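Local coordinates for protein leucyl aminopeptidase (PDB 5NTD) that probably cleaves N-terminal leucine and related residues from peptides as a hexameric M17 metallo-aminopeptidase, here holding two manganese ions and the inhibitor bestatin, at residues V26-V31 and D198-A203; N148-I153 and V186-P191; G260-E265 and P348-N353; I291-G296 and L341-I346. All blocks are in the same frame, centred on the assembly; numbering follows the deposited sequence.

Interaction 1. Residues V26-V31 and D198-A203; sequences VCFTDV and DLEAVA
Glu200 OE2 and the backbone of Phe28 share one water molecule, which donates to OE2 at 2.6 Å and accepts from Phe28 N at 2.8 Å. The water is donor to one and acceptor from the other, and gives the carboxylate a polar link to the strand without direct contact between the two groups. Glu200 suits this partly exposed place because its chain, extended beyond CG, passes Val26 O with CG at 3.5 Å and carries the carboxylate on to the water, delivering charge only at the tip. There OE2 ends 3.8 Å from Cys27 CB.

The rest of the contact is apolar. Phe28 lies on strand 26-30, an outermost strand of the six-stranded mixed sheet in the N-terminal part of the chain, and helix 196-214 packs against it, roughly antiparallel to the strand (150° between the short axes, 7.9 Å at closest approach). The ring is turned out from the strand with CG beside the backbone N (chi1 -55°), which presents one face to the helix. Leu199 CB sits over that face, 3.8 Å from the ring centroid, in a CH-pi contact set toward the rim, and the two side chains cross at about a right angle. Ala203, one helical turn on, brings its CB to the ring edge, 4.2 Å from Phe28 CZ; a small side chain suits a place shared by the ring edge and by Ala158 of helix 150-158. That same helix contributes Ala154, which touches both Phe28 and Leu199.

Interaction 2. Residues N148-I153 and V186-P191; sequences NAVLPI and VVFPEP
Val186 opens the second segment by setting its CG1 4.3 Å from Ile153 CG2, joining a strand and a helix of one beta-alpha-beta unit: strand 140-145, helix 150-158 and strand 183-188, in which the two strands run parallel as sheet neighbours. Branched aliphatic residues suit both positions, since the methyls of strand and helix meet between sheet and helix.

Phe188 is the centre of the apolar part. Val186 CG1, from its own strand, lies over one face of the ring, set toward the rim, while Val150 CG1 covers the opposite face almost centrally, 3.7 Å from the centroid and 9° off the normal. Val150 can do so because CG1 stands beside its backbone N (chi1 -60°), and its side chain crosses the ring at about a right angle. Ile153 CG2 reaches the ring obliquely, 3.7 Å from Phe188 CE1.

At Pro189 the strand has ended and the surface begins. The amide of Asn148, just before the helix, meets the proline ring from the opposite direction, with OD1 3.4 Å from Pro189 CD. Glu190 follows: its backbone N gives a weak hydrogen bond to Asn148 OD1 (3.4 Å, 145°), and a water donates both to that oxygen and to Glu190 O.

Interaction 3. Residues G260-E265 and P348-N353; sequences GKAAFE and PKSYRN
The peptide group joining Lys349 to Ser350 is the flat surface of this contact, and Ala262 CB lies over one of its faces, 3.5 Å from Ser350 N and 3.7 Å from Lys349 C. A methyl group fits here, since the two backbones come within 4.5 Å of each other between the CA atoms of Ala262 and Lys349. Beyond the oxygen of the same peptide runs the aliphatic chain of Lys261, whose CE is 3.4 Å from Lys349 O. CG of Lys261 starts between its backbone N and carbonyl carbon (chi1 65°), and the extended remainder then sweeps past that oxygen toward Tyr351 CB.

The arrangement is reciprocal: Lys349 bends at chi3 (-51°) and brings its own CE to 3.3 Å from Lys261 O. Each lysine therefore lays methylenes against the other's backbone. A water makes the polar link, donating to Ala262 O at 3.0 Å and accepting from Lys349 N at 2.9 Å.

Tyr351 turns its ring away from Lys261, past Asn344 and Glu373, and its OH bonds to Thr370 O. Arg352 NE forms a salt bridge with Glu343 of the second subunit. A type I turn, Gly260 to Ala263, thus packs on a loop that lies between a subunit interface and the dinuclear manganese site of the M17 catalytic domain, about 7 Å from the tyrosine side chain.

Interaction 4. Residues I291-G296 and L341-I346; sequences IVYDCG and LAENAI. With MN (manganese (II) ion), chain B; MN (manganese (II) ion), chain C; BES (2-(3-amino-2-hydroxy-4-phenyl-butyrylamino)-4-methyl-pentanoic acid), chain D.
Asp294 and Asn344 lie side by side, pointing the same way, and the carboxylate of the first bridges two manganese ions through a single oxygen: OD2 is 2.0 Å from each. The bestatin hydroxyl O2 also bridges the pair, while its amine N2 binds one ion and its carbonyl O3 the other. Lys289, Asp312, Asp371 and Glu373 complete the metal sites.

The second oxygen orients the group. Asn344 ND2 donates to Asp294 OD1 at 3.0 Å and 164°, on the syn side but 28° out of the carboxylate plane, and Gly296 N adds a weak bond. An amide NH2 suits this place: it has two hydrogens, one for Asp294 OD1 and one for Thr370 O, and the pair of bonds fixes its orientation. The strand register puts Asp294 and Asn344 on the sheet face of Ile291, and matching torsions, CG anti to the backbone N in each (chi1 -168° in Asp294), bring carboxylate and amide alongside.

Behind them the strands pair in parallel. Asn344 N bonds Tyr293 O at 2.9 Å, and Cys295 N returns to Asn344 O at 3.1 Å, while Val292 N bonds Ala342 O at the corner of the chain. On the other face, Glu343 OE2 lies 3.5 Å from Tyr293 CB, with carboxylate and ring nearly perpendicular. This buried acid pairs with Arg352 of the third subunit, and Tyr293 OH bonds Asn353 O there. Asp294, on a short strand parallel to strand 334-344, thus supplies the bridging carboxylate, with Asn344 in the second shell, of the dinuclear centre characteristic of M17 leucyl aminopeptidases.

Interactions 1 and 2 belong to the N-terminal sheet, where strands 26-30 and 183-188 are neighbours joined by backbone bonds such as Thr29 N to Val186 O; strand 183-188 then leads on to helix 196-214. Both combine a buried phenylalanine with a water at the more exposed side, and interaction 2 reaches further to the surface. Interactions 3 and 4 lie on the opposite side of the chain's centre, about 36 to 48 Å away between centres. They touch through Ser350 and Ala345, and both meet other subunits. Interaction 4 is fully buried strand pairing and metal binding; interaction 3 is loop packing with lysine methylenes and a water.

Interaction 1. Residues V26-V31 and D198-A203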
loop_
_atom_site.group_PDB
_atom_site.type_symbol
_atom_site.label_atom_id
_atom_site.label_comp_id
_atom_site.label_asym_id
_atom_site.label_seq_id
_atom_site.Cartn_x
_atom_site.Cartn_y
_atom_site.Cartn_z
ATOM N N VAL G 26 40.613 -14.199 -19.717
ATOM C CA VAL G 26 40.345 -15.466 -20.424
ATOM C C VAL G 26 41.211 -15.583 -21.668
ATOM O O VAL G 26 41.347 -14.641 -22.445
ATOM C CB VAL G 26 38.857 -15.589 -20.837
ATOM C CG1 VAL G 26 38.532 -16.983 -21.377
ATOM C CG2 VAL G 26 37.946 -15.296 -19.653
ATOM N N CYS G 27 41.762 -16.762 -21.862
ATOM C CA CYS G 27 42.406 -17.111 -23.141
ATOM C C CYS G 27 41.866 -18.451 -23.636
ATOM O O CYS G 27 41.164 -19.158 -22.940
ATOM C CB CYS G 27 43.927 -17.157 -23.037
ATOM S SG CYS G 27 44.506 -18.326 -21.797
ATOM N N PHE G 28 42.136 -18.734 -24.900
ATOM C CA PHE G 28 41.522 -19.864 -25.593
ATOM C C PHE G 28 42.578 -20.660 -26.341
ATOM O O PHE G 28 43.450 -20.113 -27.002
ATOM C CB PHE G 28 40.443 -19.393 -26.575
ATOM C CG PHE G 28 39.394 -18.548 -25.925
ATOM C CD1 PHE G 28 39.573 -17.173 -25.794
ATOM C CD2 PHE G 28 38.258 -19.138 -25.365
ATOM C CE1 PHE G 28 38.622 -16.382 -25.157
ATOM C CE2 PHE G 28 37.304 -18.354 -24.754
ATOM C CZ PHE G 28 37.486 -16.963 -24.641
ATOM N N THR G 29 42.422 -21.970 -26.273
ATOM C CA THR G 29 43.255 -22.866 -27.035
ATOM C C THR G 29 42.482 -24.128 -27.325
ATOM O O THR G 29 41.249 -24.176 -27.166
ATOM C CB THR G 29 44.593 -23.136 -26.305
ATOM O OG1 THR G 29 45.479 -23.880 -27.165
ATOM C CG2 THR G 29 44.399 -23.890 -24.989
ATOM N N ASP G 30 43.196 -25.153 -27.763
ATOM C CA ASP G 30 42.559 -26.475 -28.034
ATOM C C ASP G 30 43.456 -27.603 -27.523
ATOM O O ASP G 30 44.610 -27.370 -27.192
ATOM C CB ASP G 30 42.277 -26.648 -29.526
ATOM C CG ASP G 30 43.555 -26.651 -30.363
ATOM O OD1 ASP G 30 44.167 -27.747 -30.486
ATOM O OD2 ASP G 30 43.919 -25.569 -30.871
ATOM N N VAL G 31 42.895 -28.789 -27.428
ATOM C CA VAL G 31 43.527 -29.910 -26.699
ATOM C C VAL G 31 44.906 -30.282 -27.249
ATOM O O VAL G 31 45.888 -30.420 -26.497
ATOM C CB VAL G 31 42.655 -31.172 -26.724
ATOM C CG1 VAL G 31 43.451 -32.384 -26.234
ATOM C CG2 VAL G 31 41.423 -30.995 -25.855
ATOM N N ASP G 198 40.366 -13.396 -31.549
ATOM C CA ASP G 198 39.017 -12.887 -31.803
ATOM C C ASP G 198 38.062 -13.242 -30.633
ATOM O O ASP G 198 37.206 -12.433 -30.231
ATOM C CB ASP G 198 38.453 -13.452 -33.119
ATOM C CG ASP G 198 39.133 -12.859 -34.366
ATOM O OD1 ASP G 198 40.201 -12.220 -34.230
ATOM O OD2 ASP G 198 38.516 -12.941 -35.463
ATOM N N LEU G 199 38.186 -14.475 -30.143
ATOM C CA LEU G 199 37.406 -14.910 -28.982
ATOM C C LEU G 199 37.781 -14.079 -27.760
ATOM O O LEU G 199 36.919 -13.688 -26.966
ATOM C CB LEU G 199 37.586 -16.382 -28.683
ATOM C CG LEU G 199 36.997 -17.310 -29.749
ATOM C CD1 LEU G 199 37.323 -18.770 -29.415
ATOM C CD2 LEU G 199 35.493 -17.139 -29.879
ATOM N N GLU G 200 39.051 -13.753 -27.631
ATOM C CA GLU G 200 39.483 -12.840 -26.541
ATOM C C GLU G 200 38.820 -11.470 -26.619
ATOM O O GLU G 200 38.391 -10.924 -25.609
ATOM C CB GLU G 200 40.984 -12.614 -26.519
ATOM C CG GLU G 200 41.735 -13.730 -25.839
ATOM C CD GLU G 200 43.211 -13.438 -25.717
ATOM O OE1 GLU G 200 43.603 -12.248 -25.581
ATOM O OE2 GLU G 200 43.985 -14.411 -25.730
ATOM N N ALA G 201 38.724 -10.947 -27.815
ATOM C CA ALA G 201 38.071 -9.636 -28.028
ATOM C C ALA G 201 36.591 -9.666 -27.590
ATOM O O ALA G 201 36.097 -8.744 -26.930
ATOM C CB ALA G 201 38.166 -9.197 -29.459
ATOM N N VAL G 202 35.925 -10.756 -27.918
ATOM C CA VAL G 202 34.507 -10.978 -27.495
ATOM C C VAL G 202 34.384 -11.057 -25.971
ATOM O O VAL G 202 33.562 -10.400 -25.362
ATOM C CB VAL G 202 33.919 -12.266 -28.119
ATOM C CG1 VAL G 202 32.561 -12.613 -27.531
ATOM C CG2 VAL G 202 33.788 -12.076 -29.613
ATOM N N ALA G 203 35.232 -11.889 -25.394
ATOM C CA ALA G 203 35.247 -12.065 -23.936
ATOM C C ALA G 203 35.558 -10.760 -23.237
ATOM O O ALA G 203 34.958 -10.410 -22.211
ATOM C CB ALA G 203 36.251 -13.100 -23.529
HETATM O O HOH W 1 43.186 -16.770 -26.535
#

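Interaction 2. Residues N148-I153 and V186-P191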
loop_
_atom_site.group_PDB
_atom_site.type_symbol
_atom_site.label_atom_id
_atom_site.label_comp_id
_atom_site.label_asym_id
_atom_site.label_seq_id
_atom_site.Cartn_x
_atom_site.Cartn_y
_atom_site.Cartn_z
ATOM N N ASN G 148 32.154 -27.590 -29.063
ATOM C CA ASN G 148 32.880 -26.751 -30.064
ATOM C C ASN G 148 32.089 -25.496 -30.437
ATOM O O ASN G 148 32.379 -24.859 -31.430
ATOM C CB ASN G 148 33.225 -27.553 -31.321
ATOM C CG ASN G 148 34.389 -28.507 -31.094
ATOM O OD1 ASN G 148 35.532 -28.081 -30.862
ATOM N ND2 ASN G 148 34.094 -29.804 -31.102
ATOM N N ALA G 149 31.069 -25.163 -29.643
ATOM C CA ALA G 149 30.232 -23.979 -29.910
ATOM C C ALA G 149 30.982 -22.786 -29.354
ATOM O O ALA G 149 30.672 -22.255 -28.292
ATOM C CB ALA G 149 28.859 -24.122 -29.305
ATOM N N VAL G 150 31.985 -22.362 -30.096
ATOM C CA VAL G 150 33.046 -21.513 -29.518
ATOM C C VAL G 150 32.591 -20.135 -29.063
ATOM O O VAL G 150 33.008 -19.643 -28.033
ATOM C CB VAL G 150 34.287 -21.389 -30.420
ATOM C CG1 VAL G 150 34.892 -22.768 -30.656
ATOM C CG2 VAL G 150 33.969 -20.715 -31.741
ATOM N N LEU G 151 31.727 -19.512 -29.837
ATOM C CA LEU G 151 31.269 -18.138 -29.494
ATOM C C LEU G 151 30.414 -18.116 -28.205
ATOM O O LEU G 151 30.726 -17.368 -27.286
ATOM C CB LEU G 151 30.504 -17.456 -30.635
ATOM C CG LEU G 151 30.370 -15.954 -30.343
ATOM C CD1 LEU G 151 31.292 -15.168 -31.243
ATOM C CD2 LEU G 151 28.942 -15.483 -30.527
ATOM N N PRO G 152 29.339 -18.909 -28.150
ATOM C CA PRO G 152 28.562 -18.901 -26.913
ATOM C C PRO G 152 29.354 -19.346 -25.695
ATOM O O PRO G 152 29.148 -18.802 -24.609
ATOM C CB PRO G 152 27.405 -19.860 -27.189
ATOM C CG PRO G 152 27.790 -20.626 -28.385
ATOM C CD PRO G 152 28.720 -19.761 -29.167
ATOM N N ILE G 153 30.264 -20.292 -25.873
ATOM C CA ILE G 153 31.121 -20.741 -24.749
ATOM C C ILE G 153 32.058 -19.635 -24.323
ATOM O O ILE G 153 32.265 -19.412 -23.141
ATOM C CB ILE G 153 31.872 -22.046 -25.014
ATOM C CG1 ILE G 153 31.041 -23.227 -24.507
ATOM C CG2 ILE G 153 33.149 -22.106 -24.187
ATOM C CD1 ILE G 153 30.175 -23.831 -25.537
ATOM N N VAL G 186 40.555 -21.599 -21.562
ATOM C CA VAL G 186 39.532 -22.445 -22.145
ATOM C C VAL G 186 40.176 -23.336 -23.223
ATOM O O VAL G 186 40.802 -22.859 -24.169
ATOM C CB VAL G 186 38.411 -21.621 -22.785
ATOM C CG1 VAL G 186 37.407 -22.509 -23.512
ATOM C CG2 VAL G 186 37.707 -20.815 -21.709
ATOM N N VAL G 187 39.991 -24.634 -23.056
ATOM C CA VAL G 187 40.581 -25.645 -23.935
ATOM C C VAL G 187 39.495 -26.364 -24.699
ATOM O O VAL G 187 38.842 -27.255 -24.180
ATOM C CB VAL G 187 41.409 -26.666 -23.150
ATOM C CG1 VAL G 187 42.182 -27.563 -24.118
ATOM C CG2 VAL G 187 42.394 -25.960 -22.221
ATOM N N PHE G 188 39.303 -25.943 -25.936
ATOM C CA PHE G 188 38.299 -26.599 -26.832
ATOM C C PHE G 188 38.826 -27.940 -27.322
ATOM O O PHE G 188 40.040 -28.149 -27.327
ATOM C CB PHE G 188 37.977 -25.743 -28.043
ATOM C CG PHE G 188 37.262 -24.455 -27.707
ATOM C CD1 PHE G 188 35.953 -24.468 -27.240
ATOM C CD2 PHE G 188 37.911 -23.220 -27.851
ATOM C CE1 PHE G 188 35.288 -23.282 -26.933
ATOM C CE2 PHE G 188 37.260 -22.029 -27.522
ATOM C CZ PHE G 188 35.951 -22.066 -27.072
ATOM N N PRO G 189 37.948 -28.849 -27.726
ATOM C CA PRO G 189 38.428 -30.111 -28.323
ATOM C C PRO G 189 39.251 -29.931 -29.618
ATOM O O PRO G 189 40.271 -30.570 -29.797
ATOM C CB PRO G 189 37.131 -30.865 -28.655
ATOM C CG PRO G 189 36.103 -30.231 -27.769
ATOM C CD PRO G 189 36.486 -28.785 -27.698
ATOM N N GLU G 190 38.778 -29.050 -30.484
ATOM C CA GLU G 190 39.400 -28.782 -31.778
ATOM C C GLU G 190 39.839 -27.343 -31.843
ATOM O O GLU G 190 39.305 -26.498 -31.115
ATOM C CB GLU G 190 38.391 -29.007 -32.903
ATOM C CG GLU G 190 37.742 -30.394 -32.977
ATOM C CD GLU G 190 38.777 -31.490 -33.244
ATOM O OE1 GLU G 190 39.928 -31.197 -33.630
ATOM O OE2 GLU G 190 38.457 -32.668 -33.116
ATOM N N PRO G 191 40.775 -27.018 -32.768
ATOM C CA PRO G 191 41.101 -25.599 -32.966
ATOM C C PRO G 191 39.820 -24.806 -33.264
ATOM O O PRO G 191 39.010 -25.243 -34.059
ATOM C CB PRO G 191 42.020 -25.624 -34.175
ATOM C CG PRO G 191 42.655 -26.968 -34.142
ATOM C CD PRO G 191 41.601 -27.892 -33.610
HETATM O O HOH W 2 36.433 -25.862 -31.589
#

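Interaction 3. Residues G260-E265 and P348-N353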
loop_
_atom_site.group_PDB
_atom_site.type_symbol
_atom_site.label_atom_id
_atom_site.label_comp_id
_atom_site.label_asym_id
_atom_site.label_seq_id
_atom_site.Cartn_x
_atom_site.Cartn_y
_atom_site.Cartn_z
ATOM N N GLY G 260 17.690 14.494 -18.038
ATOM C CA GLY G 260 19.009 14.561 -17.339
ATOM C C GLY G 260 19.358 15.812 -16.551
ATOM O O GLY G 260 20.329 15.820 -15.795
ATOM N N LYS G 261 18.578 16.862 -16.718
ATOM C CA LYS G 261 19.010 18.227 -16.260
ATOM C C LYS G 261 19.009 18.445 -14.754
ATOM O O LYS G 261 19.688 19.325 -14.236
ATOM C CB LYS G 261 18.186 19.312 -16.914
ATOM C CG LYS G 261 16.735 19.255 -16.503
ATOM C CD LYS G 261 15.912 20.324 -17.185
ATOM C CE LYS G 261 14.467 20.002 -16.969
ATOM N NZ LYS G 261 13.680 21.246 -16.955
ATOM N N ALA G 262 18.273 17.611 -14.049
ATOM C CA ALA G 262 18.226 17.702 -12.574
ATOM C C ALA G 262 19.499 17.187 -11.895
ATOM O O ALA G 262 19.775 17.545 -10.751
ATOM C CB ALA G 262 17.023 16.942 -12.024
ATOM N N ALA G 263 20.246 16.362 -12.609
ATOM C CA ALA G 263 21.380 15.623 -12.022
ATOM C C ALA G 263 22.595 16.510 -11.769
ATOM O O ALA G 263 22.755 17.580 -12.352
ATOM C CB ALA G 263 21.790 14.445 -12.895
ATOM N N PHE G 264 23.447 16.024 -10.890
ATOM C CA PHE G 264 24.708 16.682 -10.573
ATOM C C PHE G 264 25.645 16.717 -11.801
ATOM O O PHE G 264 26.200 17.749 -12.128
ATOM C CB PHE G 264 25.384 15.979 -9.419
ATOM C CG PHE G 264 26.672 16.613 -8.982
ATOM C CD1 PHE G 264 26.669 17.782 -8.227
ATOM C CD2 PHE G 264 27.900 16.021 -9.300
ATOM C CE1 PHE G 264 27.871 18.336 -7.797
ATOM C CE2 PHE G 264 29.108 16.577 -8.885
ATOM C CZ PHE G 264 29.084 17.736 -8.133
ATOM N N GLU G 265 25.783 15.587 -12.478
ATOM C CA GLU G 265 26.552 15.490 -13.755
ATOM C C GLU G 265 25.608 15.663 -14.947
ATOM O O GLU G 265 24.489 15.112 -14.991
ATOM C CB GLU G 265 27.285 14.172 -13.865
ATOM C CG GLU G 265 28.232 13.879 -12.702
ATOM C CD GLU G 265 29.579 14.581 -12.835
ATOM O OE1 GLU G 265 29.595 15.548 -13.596
ATOM O OE2 GLU G 265 30.612 14.212 -12.209
ATOM N N PRO G 348 15.327 20.245 -7.565
ATOM C CA PRO G 348 14.587 21.444 -8.005
ATOM C C PRO G 348 14.497 21.594 -9.514
ATOM O O PRO G 348 13.564 22.179 -10.005
ATOM C CB PRO G 348 15.420 22.611 -7.432
ATOM C CG PRO G 348 16.344 22.051 -6.442
ATOM C CD PRO G 348 16.456 20.581 -6.681
ATOM N N LYS G 349 15.486 21.077 -10.229
ATOM C CA LYS G 349 15.473 21.138 -11.699
ATOM C C LYS G 349 14.836 19.927 -12.379
ATOM O O LYS G 349 14.819 19.848 -13.610
ATOM C CB LYS G 349 16.862 21.371 -12.237
ATOM C CG LYS G 349 17.409 22.726 -11.791
ATOM C CD LYS G 349 18.448 23.319 -12.712
ATOM C CE LYS G 349 19.551 22.371 -13.045
ATOM N NZ LYS G 349 20.325 22.876 -14.222
ATOM N N SER G 350 14.235 19.043 -11.589
ATOM C CA SER G 350 13.557 17.859 -12.142
ATOM C C SER G 350 12.519 18.215 -13.180
ATOM O O SER G 350 11.682 19.085 -12.959
ATOM C CB SER G 350 12.899 17.028 -11.057
ATOM O OG SER G 350 13.829 16.178 -10.410
ATOM N N TYR G 351 12.566 17.535 -14.306
ATOM C CA TYR G 351 11.434 17.575 -15.205
ATOM C C TYR G 351 10.222 16.958 -14.468
ATOM O O TYR G 351 10.370 16.092 -13.620
ATOM C CB TYR G 351 11.725 16.948 -16.589
ATOM C CG TYR G 351 11.626 15.445 -16.780
ATOM C CD1 TYR G 351 12.293 14.547 -15.949
ATOM C CD2 TYR G 351 10.904 14.926 -17.852
ATOM C CE1 TYR G 351 12.200 13.174 -16.157
ATOM C CE2 TYR G 351 10.815 13.566 -18.069
ATOM C CZ TYR G 351 11.462 12.697 -17.215
ATOM O OH TYR G 351 11.342 11.350 -17.461
ATOM N N ARG G 352 9.046 17.452 -14.787
ATOM C CA ARG G 352 7.874 17.197 -13.965
ATOM C C ARG G 352 6.840 16.304 -14.614
ATOM O O ARG G 352 6.801 16.151 -15.830
ATOM C CB ARG G 352 7.165 18.492 -13.612
ATOM C CG ARG G 352 8.054 19.521 -12.964
ATOM C CD ARG G 352 7.244 20.783 -12.792
ATOM N NE ARG G 352 8.071 21.882 -12.303
ATOM C CZ ARG G 352 8.801 22.691 -13.070
ATOM N NH1 ARG G 352 9.480 23.673 -12.505
ATOM N NH2 ARG G 352 8.809 22.558 -14.403
ATOM N N ASN G 353 6.030 15.707 -13.760
ATOM C CA ASN G 353 4.830 15.001 -14.184
ATOM C C ASN G 353 3.764 16.024 -14.521
ATOM O O ASN G 353 3.053 16.497 -13.642
ATOM C CB ASN G 353 4.329 14.058 -13.083
ATOM C CG ASN G 353 5.395 13.088 -12.628
ATOM O OD1 ASN G 353 5.831 12.248 -13.413
ATOM N ND2 ASN G 353 5.806 13.182 -11.377
HETATM O O HOH W 3 17.892 19.542 -9.557
#

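Interaction 4. Residues I291-G296 and L341-I346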
loop_
_atom_site.group_PDB
_atom_site.type_symbol
_atom_site.label_atom_id
_atom_site.label_comp_id
_atom_site.label_asym_id
_atom_site.label_seq_id
_atom_site.Cartn_x
_atom_site.Cartn_y
_atom_site.Cartn_z
ATOM N N ILE G 291 21.148 5.333 -18.829
ATOM C CA ILE G 291 20.687 5.966 -17.575
ATOM C C ILE G 291 21.571 5.416 -16.476
ATOM O O ILE G 291 21.368 4.308 -15.981
ATOM C CB ILE G 291 19.192 5.747 -17.297
ATOM C CG1 ILE G 291 18.363 6.381 -18.425
ATOM C CG2 ILE G 291 18.784 6.339 -15.955
ATOM C CD1 ILE G 291 18.536 7.884 -18.622
ATOM N N VAL G 292 22.559 6.206 -16.108
ATOM C CA VAL G 292 23.585 5.796 -15.110
ATOM C C VAL G 292 22.976 5.460 -13.757
ATOM O O VAL G 292 23.496 4.634 -13.020
ATOM C CB VAL G 292 24.688 6.848 -14.939
ATOM C CG1 VAL G 292 25.512 6.889 -16.211
ATOM C CG2 VAL G 292 24.120 8.221 -14.633
ATOM N N TYR G 293 21.897 6.165 -13.440
ATOM C CA TYR G 293 21.036 5.826 -12.312
ATOM C C TYR G 293 19.627 6.366 -12.514
ATOM O O TYR G 293 19.440 7.475 -12.981
ATOM C CB TYR G 293 21.599 6.366 -11.039
ATOM C CG TYR G 293 20.991 5.791 -9.772
ATOM C CD1 TYR G 293 21.159 4.443 -9.440
ATOM C CD2 TYR G 293 20.242 6.589 -8.917
ATOM C CE1 TYR G 293 20.633 3.929 -8.284
ATOM C CE2 TYR G 293 19.703 6.085 -7.750
ATOM C CZ TYR G 293 19.899 4.760 -7.430
ATOM O OH TYR G 293 19.372 4.242 -6.268
ATOM N N ASP G 294 18.652 5.508 -12.232
ATOM C CA ASP G 294 17.206 5.791 -12.446
ATOM C C ASP G 294 16.596 5.824 -11.041
ATOM O O ASP G 294 16.128 4.812 -10.537
ATOM C CB ASP G 294 16.511 4.699 -13.328
ATOM C CG ASP G 294 15.086 5.099 -13.817
ATOM O OD1 ASP G 294 14.699 6.219 -13.433
ATOM O OD2 ASP G 294 14.396 4.331 -14.647
ATOM N N CYS G 295 16.553 7.001 -10.427
ATOM C CA CYS G 295 15.800 7.149 -9.153
ATOM C C CYS G 295 14.271 7.255 -9.370
ATOM O O CYS G 295 13.516 7.215 -8.429
ATOM C CB CYS G 295 16.313 8.331 -8.323
ATOM S SG CYS G 295 15.592 9.955 -8.682
ATOM N N GLY G 296 13.868 7.440 -10.621
ATOM C CA GLY G 296 12.463 7.676 -11.016
ATOM C C GLY G 296 12.135 9.128 -11.340
ATOM O O GLY G 296 11.114 9.444 -11.904
ATOM N N LEU G 341 23.157 9.290 -22.510
ATOM C CA LEU G 341 23.657 9.334 -21.125
ATOM C C LEU G 341 22.984 10.419 -20.288
ATOM O O LEU G 341 22.977 11.602 -20.625
ATOM C CB LEU G 341 25.149 9.568 -21.069
ATOM C CG LEU G 341 25.995 8.577 -21.844
ATOM C CD1 LEU G 341 27.474 8.990 -21.780
ATOM C CD2 LEU G 341 25.841 7.169 -21.314
ATOM N N ALA G 342 22.401 9.968 -19.195
ATOM C CA ALA G 342 21.744 10.871 -18.235
ATOM C C ALA G 342 21.578 10.141 -16.915
ATOM O O ALA G 342 21.495 8.925 -16.871
ATOM C CB ALA G 342 20.384 11.327 -18.736
ATOM N N GLU G 343 21.571 10.898 -15.839
ATOM C CA GLU G 343 21.042 10.399 -14.565
ATOM C C GLU G 343 19.637 10.974 -14.403
ATOM O O GLU G 343 19.440 12.174 -14.579
ATOM C CB GLU G 343 21.886 10.776 -13.365
ATOM C CG GLU G 343 21.253 10.271 -12.061
ATOM C CD GLU G 343 22.154 10.362 -10.854
ATOM O OE1 GLU G 343 23.117 11.176 -10.836
ATOM O OE2 GLU G 343 21.837 9.691 -9.843
ATOM N N ASN G 344 18.691 10.086 -14.098
ATOM C CA ASN G 344 17.299 10.483 -13.789
ATOM C C ASN G 344 17.221 10.788 -12.311
ATOM O O ASN G 344 17.065 9.929 -11.469
ATOM C CB ASN G 344 16.305 9.421 -14.162
ATOM C CG ASN G 344 14.875 9.940 -14.210
ATOM O OD1 ASN G 344 14.634 11.140 -14.297
ATOM N ND2 ASN G 344 13.910 9.018 -14.188
ATOM N N ALA G 345 17.424 12.052 -12.021
ATOM C CA ALA G 345 17.655 12.533 -10.658
ATOM C C ALA G 345 16.430 13.263 -10.143
ATOM O O ALA G 345 15.522 13.621 -10.880
ATOM C CB ALA G 345 18.882 13.459 -10.601
ATOM N N ILE G 346 16.471 13.526 -8.861
ATOM C CA ILE G 346 15.365 14.247 -8.203
ATOM C C ILE G 346 15.940 15.493 -7.532
ATOM O O ILE G 346 16.951 15.455 -6.840
ATOM C CB ILE G 346 14.530 13.354 -7.215
ATOM C CG1 ILE G 346 13.301 14.138 -6.742
ATOM C CG2 ILE G 346 15.363 12.884 -6.058
ATOM C CD1 ILE G 346 12.251 13.292 -6.077
HETATM MN MN MN B . 15.017 3.491 -16.372
HETATM MN MN MN C . 12.491 4.828 -14.954
HETATM N N2 BES D . 14.721 1.548 -15.894
HETATM C C1 BES D . 13.335 1.191 -15.599
HETATM C C6 BES D . 12.950 -0.230 -16.079
HETATM C C7 BES D . 13.321 -1.390 -15.197
HETATM C C8 BES D . 14.585 -1.960 -15.264
HETATM C C12 BES D . 12.388 -1.952 -14.336
HETATM C C9 BES D . 14.924 -3.041 -14.455
HETATM C C11 BES D . 12.728 -3.039 -13.516
HETATM C C10 BES D . 13.997 -3.582 -13.568
HETATM C C2 BES D . 12.458 2.277 -16.258
HETATM O O2 BES D . 13.098 3.587 -16.356
HETATM C C3 BES D . 11.229 2.447 -15.415
HETATM O O3 BES D . 11.358 3.287 -14.494
HETATM N N1 BES D . 10.183 1.710 -15.821
HETATM C C4 BES D . 8.890 1.685 -15.203
HETATM C C13 BES D . 7.943 2.702 -15.831
HETATM C C14 BES D . 6.695 3.009 -15.004
HETATM C C15 BES D . 6.890 3.266 -13.515
HETATM C C16 BES D . 6.019 4.240 -15.556
HETATM C C5 BES D . 8.253 0.346 -15.355
HETATM O O1 BES D . 7.641 -0.103 -14.386
HETATM O O4 BES D . 8.340 -0.264 -16.424
#